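Local coordinates for Lin0012 protein (Listeria innocua, PDB 3K17), which probably phosphorylates phosphomevalonate with ATP, as a GHMP-family kinase in the mevalonate pathway to isopentenyl diphosphate, at residues Tyr21-Val24 with Thr29-Leu32; Gln245-Arg250 with Arg278-Glu283; Lys298-Ser303 with Asn337-Leu342. One frame throughout, in Å; residues are numbered along the deposited sequence.

Contact 1: Tyr21-Val24 with Thr29-Leu32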
# COMPACT_ATOMS: atom_id res chain seq x y z
N TYR A 21 -25.10 5.20 29.44
CA TYR A 21 -24.98 6.26 28.44
C TYR A 21 -24.50 7.55 29.08
O TYR A 21 -23.49 8.11 28.66
CB TYR A 21 -26.31 6.47 27.70
CG TYR A 21 -26.53 5.43 26.62
CD1 TYR A 21 -25.84 5.50 25.41
CD2 TYR A 21 -27.38 4.34 26.83
CE1 TYR A 21 -25.99 4.52 24.43
CE2 TYR A 21 -27.54 3.35 25.85
CZ TYR A 21 -26.84 3.45 24.66
OH TYR A 21 -26.98 2.47 23.70
N ALA A 22 -25.21 8.02 30.11
CA ALA A 22 -24.82 9.24 30.79
C ALA A 22 -23.46 9.02 31.46
O ALA A 22 -22.64 9.93 31.56
CB ALA A 22 -25.87 9.62 31.83
N VAL A 23 -23.24 7.79 31.92
CA VAL A 23 -22.02 7.45 32.61
C VAL A 23 -20.75 7.71 31.80
O VAL A 23 -19.67 7.83 32.37
CB VAL A 23 -22.05 5.97 33.09
CG1 VAL A 23 -21.93 5.01 31.91
CG2 VAL A 23 -20.95 5.73 34.10
N VAL A 24 -20.86 7.82 30.48
CA VAL A 24 -19.67 8.08 29.67
C VAL A 24 -19.17 9.49 29.97
O VAL A 24 -17.99 9.79 29.79
CB VAL A 24 -19.94 7.94 28.14
CG1 VAL A 24 -20.57 6.59 27.85
CG2 VAL A 24 -20.84 9.07 27.66
N THR A 29 -22.36 9.19 37.37
CA THR A 29 -22.38 7.93 38.08
C THR A 29 -23.35 6.86 37.59
O THR A 29 -24.46 7.16 37.13
CB THR A 29 -22.67 8.18 39.59
OG1 THR A 29 -21.75 9.15 40.09
CG2 THR A 29 -22.50 6.90 40.38
N ALA A 30 -22.92 5.61 37.69
CA ALA A 30 -23.74 4.47 37.31
C ALA A 30 -23.65 3.41 38.39
O ALA A 30 -22.69 3.38 39.17
CB ALA A 30 -23.28 3.89 35.97
N ILE A 31 -24.67 2.56 38.45
CA ILE A 31 -24.71 1.46 39.40
C ILE A 31 -24.45 0.19 38.59
O ILE A 31 -24.97 0.05 37.49
CB ILE A 31 -26.11 1.33 40.04
CG1 ILE A 31 -26.48 2.61 40.79
CG2 ILE A 31 -26.12 0.11 40.98
CD1 ILE A 31 -25.54 2.96 41.93
N LEU A 32 -23.63 -0.71 39.11
CA LEU A 32 -23.36 -1.96 38.41
C LEU A 32 -23.21 -3.10 39.39
O LEU A 32 -22.88 -2.89 40.55
CB LEU A 32 -22.06 -1.91 37.59
CG LEU A 32 -21.85 -0.91 36.46
CD1 LEU A 32 -20.94 0.21 36.93
CD2 LEU A 32 -21.22 -1.64 35.26
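T29 opens the strand beside V23, and these two are the pair with the nearest CA atoms, 5.5 Å apart. Its own side chain turns away from the 21-24 loop, so V23 meets it through the backbone: V23 CG2 is 4.4 Å from T29 C. The threonine hydroxyl has its hydrogen-bond partner in T176, on strand 172-176.

A30 carries the real contact. Its methyl faces V23, and A30 CB lies 3.5 Å from V23 CG2 and 3.8 Å from V23 CB. The valine rotamer explains which branch does the touching: with CG1 held between N and the carbonyl carbon (chi1 71°), CG2 is left opposite the backbone N and directed at the alanine. The two pack without any hydrogen bond between the segments. V24 N bonds to Y21 O at 3.2 Å, shaping the short 3-10 turn that presents V23. V23 also leans on Y175, whose backbone bonds to A30.

Further along, I31 bonds through its backbone to V17 and A18, and L32 to I173, so the strand has neighbours on both edges. Antiparallel strands 7-18 and 29-35, joined by this long connection, make a β-hairpin within the larger mixed sheet.

Contact 2: Gln245-Arg250 with Arg278-Glu283; sequences QHFLTR and RRILQE
I280 and F247 meet toward the open end of an antiparallel α-α hairpin, far from the turn between helices 241-264 and 267-288 of this GHMP-type kinase. The short segments run at 171° to each other, with their axes 10.3 Å apart at closest approach, and F247 and I280 are also the pair whose CA atoms lie nearest.

I280 buries the most surface and uses both of its branches. CG1 sits between its backbone N and carbonyl carbon (chi1 68°), which sends the CG1-CD1 arm to the phenylalanine while CG2 serves the arginine. The arm and the F247 side chain cross at about a right angle, I280 CD1 coming within 3.7 Å of F247 CE1. The same ring is touched from L281, whose CD2 lies 4.0 Å from F247 CE1 and equally far from CZ. The F247 side chain also touches Y21 and A22 of the loop and L284.

R250 takes part through its aliphatic stem. The chain bends at chi2 (81°), beyond the CG that packs on I280, and its charged end forms salt bridges with E276 on the partner helix and E253 on its own. The packing of the stem is tight: R250 CG stands 3.3 Å from I280 CG2.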
# COMPACT_ATOMS: atom_id res chain seq x y z
N GLN A 245 -28.74 17.00 26.94
CA GLN A 245 -28.48 17.55 28.26
C GLN A 245 -29.65 17.29 29.20
O GLN A 245 -29.47 17.12 30.41
CB GLN A 245 -28.20 19.06 28.17
CG GLN A 245 -27.76 19.68 29.48
CD GLN A 245 -26.56 18.98 30.09
OE1 GLN A 245 -25.46 18.98 29.53
NE2 GLN A 245 -26.76 18.36 31.26
N HIS A 246 -30.86 17.25 28.64
CA HIS A 246 -32.05 16.97 29.44
C HIS A 246 -31.93 15.55 29.96
O HIS A 246 -32.25 15.27 31.12
CB HIS A 246 -33.32 17.09 28.59
CG HIS A 246 -34.56 16.66 29.30
ND1 HIS A 246 -35.04 17.30 30.43
CD2 HIS A 246 -35.42 15.64 29.06
CE1 HIS A 246 -36.14 16.70 30.84
NE2 HIS A 246 -36.39 15.69 30.03
N PHE A 247 -31.46 14.67 29.09
CA PHE A 247 -31.26 13.27 29.44
C PHE A 247 -30.29 13.18 30.62
O PHE A 247 -30.60 12.58 31.64
CB PHE A 247 -30.70 12.49 28.25
CG PHE A 247 -30.12 11.15 28.61
CD1 PHE A 247 -30.92 10.17 29.18
CD2 PHE A 247 -28.77 10.88 28.40
CE1 PHE A 247 -30.38 8.93 29.54
CE2 PHE A 247 -28.23 9.65 28.76
CZ PHE A 247 -29.03 8.67 29.33
N LEU A 248 -29.12 13.80 30.46
CA LEU A 248 -28.10 13.79 31.51
C LEU A 248 -28.63 14.33 32.83
O LEU A 248 -28.55 13.67 33.87
CB LEU A 248 -26.89 14.62 31.08
CG LEU A 248 -26.03 14.10 29.92
CD1 LEU A 248 -24.88 15.07 29.69
CD2 LEU A 248 -25.50 12.70 30.23
N THR A 249 -29.16 15.55 32.80
CA THR A 249 -29.70 16.19 33.99
C THR A 249 -30.70 15.28 34.68
O THR A 249 -30.64 15.06 35.89
CB THR A 249 -30.41 17.51 33.64
OG1 THR A 249 -29.48 18.39 32.99
CG2 THR A 249 -30.98 18.17 34.90
N ARG A 250 -31.61 14.75 33.88
CA ARG A 250 -32.64 13.84 34.38
C ARG A 250 -31.96 12.60 34.97
O ARG A 250 -32.34 12.11 36.04
CB ARG A 250 -33.55 13.45 33.22
CG ARG A 250 -34.81 12.74 33.65
CD ARG A 250 -35.88 13.72 34.11
NE ARG A 250 -36.86 13.03 34.94
CZ ARG A 250 -36.62 12.63 36.18
NH1 ARG A 250 -35.43 12.86 36.73
NH2 ARG A 250 -37.55 11.99 36.87
N ARG A 278 -35.59 3.73 33.07
CA ARG A 278 -36.08 3.07 31.87
C ARG A 278 -36.71 4.09 30.94
O ARG A 278 -36.47 4.07 29.73
CB ARG A 278 -37.12 2.00 32.21
CG ARG A 278 -37.74 1.36 30.97
CD ARG A 278 -38.93 0.46 31.28
NE ARG A 278 -39.47 -0.11 30.05
CZ ARG A 278 -40.64 -0.75 29.96
NH1 ARG A 278 -41.41 -0.90 31.03
NH2 ARG A 278 -41.04 -1.22 28.79
N ARG A 279 -37.52 4.97 31.51
CA ARG A 279 -38.22 5.99 30.74
C ARG A 279 -37.31 6.94 29.98
O ARG A 279 -37.49 7.16 28.78
CB ARG A 279 -39.16 6.79 31.65
CG ARG A 279 -40.21 5.94 32.37
CD ARG A 279 -41.01 5.08 31.39
NE ARG A 279 -42.16 4.43 32.01
CZ ARG A 279 -42.10 3.46 32.92
NH1 ARG A 279 -40.92 3.00 33.34
NH2 ARG A 279 -43.21 2.93 33.40
N ILE A 280 -36.32 7.52 30.67
CA ILE A 280 -35.43 8.46 30.01
C ILE A 280 -34.59 7.79 28.93
O ILE A 280 -34.18 8.43 27.96
CB ILE A 280 -34.50 9.18 31.02
CG1 ILE A 280 -33.50 8.20 31.62
CG2 ILE A 280 -35.33 9.82 32.12
CD1 ILE A 280 -32.49 8.86 32.53
N LEU A 281 -34.33 6.50 29.09
CA LEU A 281 -33.55 5.76 28.09
C LEU A 281 -34.45 5.53 26.89
O LEU A 281 -33.98 5.52 25.75
CB LEU A 281 -33.04 4.44 28.67
CG LEU A 281 -31.83 4.56 29.62
CD1 LEU A 281 -31.55 3.24 30.31
CD2 LEU A 281 -30.62 5.02 28.83
N GLN A 282 -35.74 5.34 27.14
CA GLN A 282 -36.71 5.14 26.07
C GLN A 282 -36.79 6.45 25.29
O GLN A 282 -36.81 6.45 24.06
CB GLN A 282 -38.10 4.82 26.63
CG GLN A 282 -38.23 3.51 27.39
CD GLN A 282 -39.65 3.25 27.85
OE1 GLN A 282 -40.25 4.05 28.57
NE2 GLN A 282 -40.21 2.12 27.44
N GLU A 283 -36.82 7.55 26.02
CA GLU A 283 -36.90 8.88 25.43
C GLU A 283 -35.67 9.15 24.57
O GLU A 283 -35.78 9.59 23.42
CB GLU A 283 -36.98 9.94 26.53
CG GLU A 283 -38.09 9.71 27.54
CD GLU A 283 -39.47 9.93 26.94
OE1 GLU A 283 -40.47 9.58 27.61
OE2 GLU A 283 -39.56 10.46 25.81

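Contact 3: Lys298-Ser303 with Asn337-Leu342; sequences KELADS and NEWEKL
Apolar packing starts with L300 over one face of the W339 indole. L300 CG stands 3.4 Å above the ring plane, displaced toward the rim, and 3.6 Å from W339 CE2, while L300 CD2 reaches W339 CZ2 at 3.7 Å. Placing CG anti to the backbone N (chi1 180°) carries the leucine's branch point over the indole. I344 packs against both residues. A second, more exposed apolar touch joins L342 CD1 to E299 CB at 3.8 Å.

The two helices involved, 295-306 and 329-341, are separated in sequence by strands 310-313 and 321-326. With the four-stranded antiparallel sheet they are consistent with a ferredoxin-like βαββαβ core, elaborated by extra helices, as in GHMP C-terminal domains, and this contact sets them side by side.

The indole N-H is used in a hydrogen bond: W339 NE1 donates to L300 O at 3.1 Å. With an N-H...O angle of 150° the bond is somewhat bent, and L300 O lies about 20° out of the ring plane. S303 OG sits at the indole edge, in its plane, 3.1 Å from W339 NE1.

Within segment 298-303, K298 NZ forms a salt bridge with D302 OD2 on its syn side; within 337-342, K341 NZ does so with E338 OE2 at 2.7 Å.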
# COMPACT_ATOMS: atom_id res chain seq x y z
N LYS A 298 -38.67 -4.45 25.74
CA LYS A 298 -39.88 -3.79 26.20
C LYS A 298 -40.75 -4.80 26.94
O LYS A 298 -41.22 -4.54 28.05
CB LYS A 298 -40.68 -3.22 25.01
CG LYS A 298 -42.00 -2.56 25.42
CD LYS A 298 -42.78 -2.07 24.21
CE LYS A 298 -43.93 -1.16 24.63
NZ LYS A 298 -44.89 -1.82 25.56
N GLU A 299 -40.96 -5.96 26.32
CA GLU A 299 -41.76 -7.01 26.94
C GLU A 299 -41.10 -7.47 28.24
O GLU A 299 -41.78 -7.77 29.21
CB GLU A 299 -41.91 -8.20 26.00
CG GLU A 299 -42.70 -7.89 24.74
CD GLU A 299 -44.04 -7.26 25.06
OE1 GLU A 299 -44.79 -7.86 25.86
OE2 GLU A 299 -44.34 -6.18 24.52
N LEU A 300 -39.78 -7.52 28.24
CA LEU A 300 -39.05 -7.94 29.42
C LEU A 300 -39.32 -6.99 30.59
O LEU A 300 -39.68 -7.42 31.69
CB LEU A 300 -37.56 -8.02 29.11
CG LEU A 300 -36.59 -8.44 30.22
CD1 LEU A 300 -35.32 -9.01 29.60
CD2 LEU A 300 -36.28 -7.25 31.11
N ALA A 301 -39.17 -5.69 30.34
CA ALA A 301 -39.39 -4.69 31.38
C ALA A 301 -40.86 -4.55 31.75
O ALA A 301 -41.20 -4.38 32.92
CB ALA A 301 -38.83 -3.34 30.93
N ASP A 302 -41.75 -4.60 30.76
CA ASP A 302 -43.17 -4.49 31.05
C ASP A 302 -43.63 -5.58 31.99
O ASP A 302 -44.33 -5.32 32.97
CB ASP A 302 -44.00 -4.54 29.77
CG ASP A 302 -43.93 -3.25 28.99
OD1 ASP A 302 -43.57 -2.22 29.59
OD2 ASP A 302 -44.24 -3.27 27.78
N SER A 303 -43.23 -6.82 31.71
CA SER A 303 -43.61 -7.94 32.55
C SER A 303 -43.05 -7.76 33.96
O SER A 303 -43.68 -8.15 34.94
CB SER A 303 -43.13 -9.25 31.93
OG SER A 303 -41.78 -9.16 31.52
N ASN A 337 -40.91 -17.02 34.22
CA ASN A 337 -41.73 -17.90 33.40
C ASN A 337 -42.30 -17.12 32.21
O ASN A 337 -42.35 -17.63 31.09
CB ASN A 337 -42.87 -18.52 34.23
CG ASN A 337 -43.80 -19.38 33.39
OD1 ASN A 337 -44.79 -18.89 32.83
ND2 ASN A 337 -43.49 -20.67 33.28
N GLU A 338 -42.73 -15.88 32.46
CA GLU A 338 -43.26 -15.04 31.40
C GLU A 338 -42.17 -14.71 30.38
O GLU A 338 -42.41 -14.73 29.17
CB GLU A 338 -43.83 -13.75 31.98
CG GLU A 338 -45.12 -13.95 32.75
CD GLU A 338 -46.16 -14.68 31.92
OE1 GLU A 338 -46.47 -14.21 30.80
OE2 GLU A 338 -46.68 -15.72 32.38
N TRP A 339 -40.97 -14.42 30.88
CA TRP A 339 -39.84 -14.11 29.99
C TRP A 339 -39.54 -15.30 29.07
O TRP A 339 -39.39 -15.13 27.87
CB TRP A 339 -38.56 -13.82 30.79
CG TRP A 339 -38.50 -12.48 31.49
CD1 TRP A 339 -39.40 -11.45 31.40
CD2 TRP A 339 -37.44 -12.01 32.34
NE1 TRP A 339 -38.96 -10.38 32.14
CE2 TRP A 339 -37.76 -10.69 32.72
CE3 TRP A 339 -36.25 -12.59 32.81
CZ2 TRP A 339 -36.93 -9.94 33.55
CZ3 TRP A 339 -35.43 -11.83 33.64
CH2 TRP A 339 -35.78 -10.52 34.00
N GLU A 340 -39.46 -16.49 29.66
CA GLU A 340 -39.12 -17.69 28.90
C GLU A 340 -40.08 -18.05 27.79
O GLU A 340 -39.67 -18.59 26.76
CB GLU A 340 -38.95 -18.88 29.85
CG GLU A 340 -37.84 -18.69 30.86
CD GLU A 340 -37.64 -19.90 31.73
OE1 GLU A 340 -38.64 -20.46 32.23
OE2 GLU A 340 -36.48 -20.31 31.93
N LYS A 341 -41.37 -17.75 27.97
CA LYS A 341 -42.34 -18.05 26.93
C LYS A 341 -42.12 -17.08 25.78
O LYS A 341 -42.61 -17.30 24.66
CB LYS A 341 -43.76 -17.90 27.47
CG LYS A 341 -44.13 -18.92 28.54
CD LYS A 341 -45.58 -18.73 29.00
CE LYS A 341 -45.82 -17.33 29.55
NZ LYS A 341 -47.20 -17.14 30.09
N LEU A 342 -41.39 -16.01 26.04
CA LEU A 342 -41.11 -15.01 25.01
C LEU A 342 -39.80 -15.31 24.29
O LEU A 342 -39.43 -14.60 23.35
CB LEU A 342 -41.06 -13.62 25.64
CG LEU A 342 -42.37 -13.15 26.29
CD1 LEU A 342 -42.16 -11.82 27.03
CD2 LEU A 342 -43.44 -13.00 25.21

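How the contacts relate
The three contacts form a chain of packing that leads outward through the molecule, their centres 10, 21 and 24 Å from the centre of the protein chain. Contacts 1 and 2 touch directly, centres 12 Å apart: A22 CB packs on L248 CD2 at 3.5 Å, and Y21 CD2 reaches L281 CD2 at 3.9 Å, so the loop of contact 1 lies on both helices of the hairpin. A salt bridge joins contact 2 to contact 3, R278 NH2 to D302 OD1 at 2.8 Å, beside A301, although the centres of these two contacts are 23 Å apart. Contacts 1 and 3 do not touch, their nearest atoms being about 14 Å apart.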